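Nucleoporin p58/p45 (Homo sapiens, PDB 4JO7) probably serves as a structural component of the nuclear pore complex, through which proteins and mRNA cross the nuclear membrane. Local coordinates at residues F[68-71]-F[72-75]; F[51-54]-F[55-59]; F[9-12]-F[13-17]. All blocks are in the same frame, centred on the assembly; numbering follows the deposited sequence. Where two conformers were deposited one is given.

How the contacts relate
The chain is a helical hairpin: contact 3 lies on helix 2-29, contacts 1 and 2 on helix 43-85, and each is a local i to i+3 or i+4 arrangement. Contacts 2 and 3 sit across from each other on the two arms and touch, Phe-57 O lying 4.0 Å from Phe-14 CE2; their centres are 15 Å apart. Contact 1 is further along the second arm, its centre 25 Å from that of contact 2 and 20 Å from that of contact 3, with nearest atoms about 11 and 7 Å away. Contacts 1 and 2 both pack on a second copy of the protein, and all three reach the chain of another protein.

Contact 1: residues F[68-71]-F[72-75]; sequences HENV and KVLK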
loop_
_atom_site.group_PDB
_atom_site.type_symbol
_atom_site.label_atom_id
_atom_site.label_comp_id
_atom_site.label_asym_id
_atom_site.label_seq_id
_atom_site.Cartn_x
_atom_site.Cartn_y
_atom_site.Cartn_z
ATOM N N HIS F 68 4.992 1.757 -3.420
ATOM C CA HIS F 68 6.413 1.415 -3.425
ATOM C C HIS F 68 7.243 2.596 -3.933
ATOM O O HIS F 68 8.242 2.976 -3.323
ATOM C CB HIS F 68 6.639 0.179 -4.292
ATOM C CG HIS F 68 8.008 -0.415 -4.173
ATOM N ND1 HIS F 68 8.843 -0.580 -5.255
ATOM C CD2 HIS F 68 8.677 -0.912 -3.105
ATOM C CE1 HIS F 68 9.972 -1.141 -4.860
ATOM N NE2 HIS F 68 9.899 -1.349 -3.557
ATOM N N GLU F 69 6.803 3.193 -5.037
ATOM C CA GLU F 69 7.491 4.344 -5.616
ATOM C C GLU F 69 7.485 5.545 -4.680
ATOM O O GLU F 69 8.470 6.270 -4.590
ATOM C CB GLU F 69 6.867 4.724 -6.960
ATOM C CG GLU F 69 7.114 3.697 -8.049
ATOM C CD GLU F 69 8.593 3.547 -8.380
ATOM O OE1 GLU F 69 9.249 4.575 -8.657
ATOM O OE2 GLU F 69 9.103 2.405 -8.341
ATOM N N ASN F 70 6.373 5.769 -3.988
ATOM C CA ASN F 70 6.303 6.878 -3.052
ATOM C C ASN F 70 7.155 6.665 -1.815
ATOM O O ASN F 70 7.601 7.627 -1.199
ATOM C CB ASN F 70 4.861 7.162 -2.640
ATOM C CG ASN F 70 4.389 8.530 -3.088
ATOM O OD1 ASN F 70 5.189 9.454 -3.262
ATOM N ND2 ASN F 70 3.082 8.670 -3.270
ATOM N N VAL F 71 7.386 5.410 -1.438
ATOM C CA VAL F 71 8.313 5.130 -0.342
ATOM C C VAL F 71 9.760 5.410 -0.792
ATOM O O VAL F 71 10.601 5.845 0.001
ATOM C CB VAL F 71 8.143 3.701 0.187
ATOM C CG1 VAL F 71 9.263 3.348 1.146
ATOM C CG2 VAL F 71 6.783 3.567 0.878
ATOM N N LYS F 72 10.033 5.195 -2.074
ATOM C CA LYS F 72 11.324 5.575 -2.639
ATOM C C LYS F 72 11.507 7.091 -2.587
ATOM O O LYS F 72 12.582 7.578 -2.247
ATOM C CB LYS F 72 11.457 5.099 -4.085
ATOM C CG LYS F 72 11.497 3.592 -4.271
ATOM C CD LYS F 72 11.739 3.260 -5.739
ATOM C CE LYS F 72 11.621 1.761 -6.012
ATOM N NZ LYS F 72 11.752 1.464 -7.460
ATOM N N VAL F 73 10.466 7.834 -2.951
ATOM C CA VAL F 73 10.488 9.292 -2.838
ATOM C C VAL F 73 10.752 9.712 -1.394
ATOM O O VAL F 73 11.596 10.578 -1.132
ATOM C CB VAL F 73 9.170 9.922 -3.348
ATOM C CG1 VAL F 73 9.115 11.416 -3.012
ATOM C CG2 VAL F 73 9.012 9.692 -4.843
ATOM N N LEU F 74 10.055 9.077 -0.456
ATOM C CA LEU F 74 10.224 9.380 0.957
ATOM C C LEU F 74 11.687 9.235 1.365
ATOM O O LEU F 74 12.235 10.107 2.047
ATOM C CB LEU F 74 9.343 8.471 1.815
ATOM C CG LEU F 74 9.336 8.752 3.316
ATOM C CD1 LEU F 74 8.795 10.155 3.589
ATOM C CD2 LEU F 74 8.524 7.699 4.085
ATOM N N LYS F 75 12.317 8.146 0.932
ATOM C CA LYS F 75 13.729 7.904 1.246
ATOM C C LYS F 75 14.612 9.001 0.672
ATOM O O LYS F 75 15.521 9.480 1.346
ATOM C CB LYS F 75 14.190 6.536 0.736
ATOM C CG LYS F 75 15.632 6.202 1.117
ATOM C CD LYS F 75 16.058 4.822 0.648
ATOM C CE LYS F 75 17.467 4.499 1.138
ATOM N NZ LYS F 75 17.884 3.118 0.763
#
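Glu-69 and Lys-72 form a salt bridge one helical turn apart, with Lys-72 NZ 2.9 Å from Glu-69 OE2. The ammonium comes to the syn side of that oxygen, 26° out of the carboxylate plane. The glutamate chain bends at chi2 (-63°), while the lysine is fully extended past CG; the two cross obliquely, the last methylenes of the lysine running past the carboxylate before NZ meets it. Beneath them four backbone i to i+4 bonds continue the helix, among them Lys-72 N to His-68 O (3.1 Å) and Leu-74 N to Asn-70 O (2.9 Å).

One atom back from the ammonium, Lys-72 CE comes within 3.5 Å of CE1 of the His-68 ring, approaching it obliquely; the ring is stacked on Phe-7 of helix 2-29. Asn-70 and Val-73 point the same way side by side, OD1 of the asparagine 4.0 Å from CB of the valine, and ND2 hydrogen-bonds OE1 of Gln-63 of the second subunit. Val-71 and Leu-74 pack on Leu-60 and Phe-57 of that subunit, respectively. The chemistry thus divides round the helix: an ion pair on one flank probably steadies the lysine beside the histidine, while a side-chain amide hydrogen bond and aliphatic groups serve the subunit interface.

Contact 2: residues F[51-54]-F[55-59]; sequences QKIY and QTFVA
Ile-53 and Phe-57 make the tightly packed part of this turn, lying alongside each other with CG2 of the isoleucine 3.8 Å from CE2 of the phenylalanine. Phe-57 also packs on Leu-18 of helix 2-29 and Tyr-78 of the second subunit; an alanine here would probably leave these neighbours facing a gap and strip Ile-53 CG2 of its aromatic partner. Thr-56 is buried on the same side, where OG1 hydrogen-bonds OE1 of Gln-77 of the second subunit.

Tyr-54 and Val-58 form a more open flank, partly covered by Leu-18 and Arg-22 of helix 2-29. Tyr-54 has two conformers; in the one described, chi1 155° sends the ring outward from the helix, one face turned to the valine methyl CG2 a turn later. This CH-pi contact measures 3.9 Å from CG2 to the ring centroid, and Arg-22 adds a cation-pi interaction.

The exposed side is looser and works through water. One water is 2.6 Å from Lys-52 NZ and 2.7 Å from Gln-51 OE1; a second is 2.9 Å from Gln-55 OE1 and only weakly held by Lys-52 NZ. The side chains themselves approach to 4.0 Å, Lys-52 CG to Gln-55 OE1. Mainly apolar where it is covered, with polar, water-bridged side chains outward, this is an amphipathic helix in a helical hairpin whose second helix, 43-85, also packs on the second subunit.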
loop_
_atom_site.group_PDB
_atom_site.type_symbol
_atom_site.label_atom_id
_atom_site.label_comp_id
_atom_site.label_asym_id
_atom_site.label_seq_id
_atom_site.Cartn_x
_atom_site.Cartn_y
_atom_site.Cartn_z
ATOM N N GLN F 51 -14.938 -10.433 -14.630
ATOM C CA GLN F 51 -14.134 -9.444 -15.334
ATOM C C GLN F 51 -13.842 -8.254 -14.427
ATOM O O GLN F 51 -12.730 -7.730 -14.422
ATOM C CB GLN F 51 -14.848 -8.976 -16.602
ATOM C CG GLN F 51 -14.204 -7.767 -17.266
ATOM C CD GLN F 51 -14.954 -7.303 -18.502
ATOM O OE1 GLN F 51 -15.351 -6.141 -18.599
ATOM N NE2 GLN F 51 -15.148 -8.207 -19.457
ATOM N N LYS F 52 -14.842 -7.828 -13.665
ATOM C CA LYS F 52 -14.684 -6.687 -12.774
ATOM C C LYS F 52 -13.782 -7.028 -11.591
ATOM O O LYS F 52 -13.051 -6.170 -11.095
ATOM C CB LYS F 52 -16.042 -6.183 -12.294
ATOM C CG LYS F 52 -16.936 -5.697 -13.428
ATOM C CD LYS F 52 -18.007 -4.738 -12.940
ATOM C CE LYS F 52 -19.047 -4.477 -14.020
ATOM N NZ LYS F 52 -18.431 -4.127 -15.332
ATOM N N ILE F 53 -13.834 -8.280 -11.146
ATOM C CA ILE F 53 -12.909 -8.764 -10.128
ATOM C C ILE F 53 -11.473 -8.647 -10.634
ATOM O O ILE F 53 -10.578 -8.182 -9.922
ATOM C CB ILE F 53 -13.233 -10.214 -9.738
ATOM C CG1 ILE F 53 -14.477 -10.240 -8.841
ATOM C CG2 ILE F 53 -12.054 -10.869 -9.028
ATOM C CD1 ILE F 53 -15.030 -11.634 -8.583
ATOM N N TYR F 54 -11.258 -9.035 -11.879
ATOM C CA TYR F 54 -9.952 -8.937 -12.517
ATOM C C TYR F 54 -9.494 -7.484 -12.549
ATOM O O TYR F 54 -8.329 -7.170 -12.302
ATOM C CB TYR F 54 -10.038 -9.509 -13.934
ATOM C CG TYR F 54 -9.002 -8.981 -14.899
ATOM C CD1 TYR F 54 -7.758 -9.581 -15.004
ATOM C CD2 TYR F 54 -9.279 -7.894 -15.717
ATOM C CE1 TYR F 54 -6.812 -9.108 -15.888
ATOM C CE2 TYR F 54 -8.336 -7.411 -16.603
ATOM C CZ TYR F 54 -7.107 -8.027 -16.686
ATOM O OH TYR F 54 -6.161 -7.559 -17.562
ATOM N N GLN F 55 -10.432 -6.595 -12.856
ATOM C CA GLN F 55 -10.120 -5.172 -12.898
ATOM C C GLN F 55 -9.690 -4.650 -11.528
ATOM O O GLN F 55 -8.819 -3.787 -11.430
ATOM C CB GLN F 55 -11.306 -4.383 -13.464
ATOM C CG GLN F 55 -11.522 -4.668 -14.947
ATOM C CD GLN F 55 -12.697 -3.919 -15.545
ATOM O OE1 GLN F 55 -13.766 -3.823 -14.941
ATOM N NE2 GLN F 55 -12.498 -3.372 -16.738
ATOM N N THR F 56 -10.273 -5.186 -10.464
ATOM C CA THR F 56 -9.891 -4.769 -9.120
ATOM C C THR F 56 -8.468 -5.237 -8.804
ATOM O O THR F 56 -7.688 -4.501 -8.199
ATOM C CB THR F 56 -10.891 -5.289 -8.077
ATOM O OG1 THR F 56 -12.199 -4.805 -8.399
ATOM C CG2 THR F 56 -10.516 -4.833 -6.680
ATOM N N PHE F 57 -8.113 -6.446 -9.231
ATOM C CA PHE F 57 -6.762 -6.950 -9.010
ATOM C C PHE F 57 -5.724 -6.101 -9.743
ATOM O O PHE F 57 -4.652 -5.827 -9.208
ATOM C CB PHE F 57 -6.635 -8.416 -9.447
ATOM C CG PHE F 57 -7.041 -9.399 -8.385
ATOM C CD1 PHE F 57 -6.210 -9.648 -7.306
ATOM C CD2 PHE F 57 -8.253 -10.069 -8.464
ATOM C CE1 PHE F 57 -6.574 -10.556 -6.321
ATOM C CE2 PHE F 57 -8.624 -10.976 -7.482
ATOM C CZ PHE F 57 -7.787 -11.219 -6.413
ATOM N N VAL F 58 -6.032 -5.705 -10.974
ATOM C CA VAL F 58 -5.097 -4.890 -11.747
ATOM C C VAL F 58 -4.892 -3.544 -11.046
ATOM O O VAL F 58 -3.760 -3.061 -10.922
ATOM C CB VAL F 58 -5.595 -4.646 -13.174
ATOM C CG1 VAL F 58 -4.643 -3.709 -13.921
ATOM C CG2 VAL F 58 -5.741 -5.964 -13.923
ATOM N N ALA F 59 -5.993 -2.951 -10.599
ATOM C CA ALA F 59 -5.961 -1.692 -9.858
ATOM C C ALA F 59 -5.109 -1.815 -8.599
ATOM O O ALA F 59 -4.267 -0.959 -8.327
ATOM C CB ALA F 59 -7.367 -1.259 -9.497
HETATM O O HOH W 1 -16.373 -4.214 -16.964
HETATM O O HOH W 2 -15.909 -2.255 -16.086
#

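Contact 3: residues F[9-12]-F[13-17]; sequences ILVQ and QFEVQ
Gln-13 stretches out, extended beyond CG, beside Ile-9 and pointing the same way, its amide nitrogen NE2 3.4 Å from the isoleucine methyl CG2. This is van der Waals contact, and the helix backbone beneath carries the polar link: Gln-13 N donates to Ile-9 O at 2.9 Å, with an angle of 162° at the hydrogen. Three more i to i+4 bonds follow, and each of the four carbonyls from Ile-9 to Gln-12 accepts an amide proton. The shortest runs from Phe-14 N to Leu-10 O at 2.8 Å. The longest, from Val-16 N to Gln-12 O, measures 3.2 Å.

The two ends of the Gln-12 amide have different surroundings. A bend at chi2 (-30°) turns the amide back along the helix, and NE2 hydrogen-bonds the carbonyl oxygen of Arg-8. Its OE1 stands 3.1 Å from Glu-15 OE2, a meeting of two acceptors and therefore no bond, with amide and carboxylate planes 72° apart. Val-11 and Phe-14 face helix 43-85 instead, against Gln-65 and Ala-61. Main-chain bonding thus accounts for the polar cohesion between these segments, while the oxygens of the exposed Gln-12 and Glu-15 side chains probably repel each other mildly.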
loop_
_atom_site.group_PDB
_atom_site.type_symbol
_atom_site.label_atom_id
_atom_site.label_comp_id
_atom_site.label_asym_id
_atom_site.label_seq_id
_atom_site.Cartn_x
_atom_site.Cartn_y
_atom_site.Cartn_z
ATOM N N ILE F 9 10.286 -7.481 -10.706
ATOM C CA ILE F 9 10.096 -8.811 -11.276
ATOM C C ILE F 9 8.763 -9.423 -10.851
ATOM O O ILE F 9 8.060 -10.029 -11.664
ATOM C CB ILE F 9 11.234 -9.763 -10.863
ATOM C CG1 ILE F 9 12.530 -9.380 -11.587
ATOM C CG2 ILE F 9 10.873 -11.208 -11.183
ATOM C CD1 ILE F 9 13.752 -10.104 -11.068
ATOM N N LEU F 10 8.419 -9.275 -9.578
ATOM C CA LEU F 10 7.142 -9.789 -9.074
ATOM C C LEU F 10 5.954 -9.120 -9.759
ATOM O O LEU F 10 4.960 -9.776 -10.059
ATOM C CB LEU F 10 7.041 -9.621 -7.554
ATOM C CG LEU F 10 7.948 -10.520 -6.710
ATOM C CD1 LEU F 10 7.761 -10.234 -5.234
ATOM C CD2 LEU F 10 7.694 -12.000 -6.998
ATOM N N VAL F 11 6.049 -7.820 -10.013
ATOM C CA VAL F 11 4.965 -7.113 -10.688
ATOM C C VAL F 11 4.796 -7.610 -12.127
ATOM O O VAL F 11 3.676 -7.797 -12.597
ATOM C CB VAL F 11 5.179 -5.583 -10.670
ATOM C CG1 VAL F 11 4.203 -4.886 -11.594
ATOM C CG2 VAL F 11 5.045 -5.042 -9.251
ATOM N N GLN F 12 5.905 -7.818 -12.828
ATOM C CA GLN F 12 5.841 -8.336 -14.188
ATOM C C GLN F 12 5.244 -9.742 -14.181
ATOM O O GLN F 12 4.397 -10.067 -15.001
ATOM C CB GLN F 12 7.226 -8.348 -14.841
ATOM C CG GLN F 12 7.991 -7.022 -14.765
ATOM C CD GLN F 12 7.094 -5.789 -14.750
ATOM O OE1 GLN F 12 6.190 -5.649 -15.577
ATOM N NE2 GLN F 12 7.351 -4.881 -13.807
ATOM N N GLN F 13 5.670 -10.572 -13.237
ATOM C CA GLN F 13 5.145 -11.924 -13.143
ATOM C C GLN F 13 3.665 -11.927 -12.757
ATOM O O GLN F 13 2.901 -12.776 -13.212
ATOM C CB GLN F 13 5.973 -12.746 -12.155
ATOM C CG GLN F 13 7.367 -13.073 -12.688
ATOM C CD GLN F 13 8.264 -13.727 -11.657
ATOM O OE1 GLN F 13 7.898 -13.862 -10.492
ATOM N NE2 GLN F 13 9.454 -14.131 -12.083
ATOM N N PHE F 14 3.263 -10.960 -11.942
ATOM C CA PHE F 14 1.869 -10.836 -11.532
ATOM C C PHE F 14 0.989 -10.523 -12.734
ATOM O O PHE F 14 -0.071 -11.118 -12.910
ATOM C CB PHE F 14 1.728 -9.732 -10.480
ATOM C CG PHE F 14 0.350 -9.628 -9.893
ATOM C CD1 PHE F 14 -0.058 -10.500 -8.903
ATOM C CD2 PHE F 14 -0.534 -8.659 -10.332
ATOM C CE1 PHE F 14 -1.325 -10.408 -8.359
ATOM C CE2 PHE F 14 -1.799 -8.563 -9.789
ATOM C CZ PHE F 14 -2.191 -9.436 -8.802
ATOM N N GLU F 15 1.443 -9.598 -13.572
ATOM C CA GLU F 15 0.711 -9.235 -14.776
ATOM C C GLU F 15 0.513 -10.434 -15.696
ATOM O O GLU F 15 -0.577 -10.641 -16.228
ATOM C CB GLU F 15 1.440 -8.127 -15.528
ATOM C CG GLU F 15 1.391 -6.782 -14.827
ATOM C CD GLU F 15 2.014 -5.694 -15.661
ATOM O OE1 GLU F 15 1.423 -5.336 -16.704
ATOM O OE2 GLU F 15 3.098 -5.214 -15.281
ATOM N N VAL F 16 1.566 -11.218 -15.890
ATOM C CA VAL F 16 1.466 -12.417 -16.713
ATOM C C VAL F 16 0.427 -13.369 -16.135
ATOM O O VAL F 16 -0.438 -13.872 -16.856
ATOM C CB VAL F 16 2.828 -13.139 -16.828
ATOM C CG1 VAL F 16 2.660 -14.507 -17.463
ATOM C CG2 VAL F 16 3.806 -12.288 -17.629
ATOM N N GLN F 17 0.521 -13.610 -14.833
ATOM C CA GLN F 17 -0.393 -14.507 -14.138
ATOM C C GLN F 17 -1.839 -14.049 -14.295
ATOM O O GLN F 17 -2.727 -14.866 -14.546
ATOM C CB GLN F 17 -0.021 -14.592 -12.658
ATOM C CG GLN F 17 -0.937 -15.474 -11.830
ATOM C CD GLN F 17 -0.492 -15.573 -10.385
ATOM O OE1 GLN F 17 -0.946 -14.811 -9.528
ATOM N NE2 GLN F 17 0.408 -16.509 -10.108
#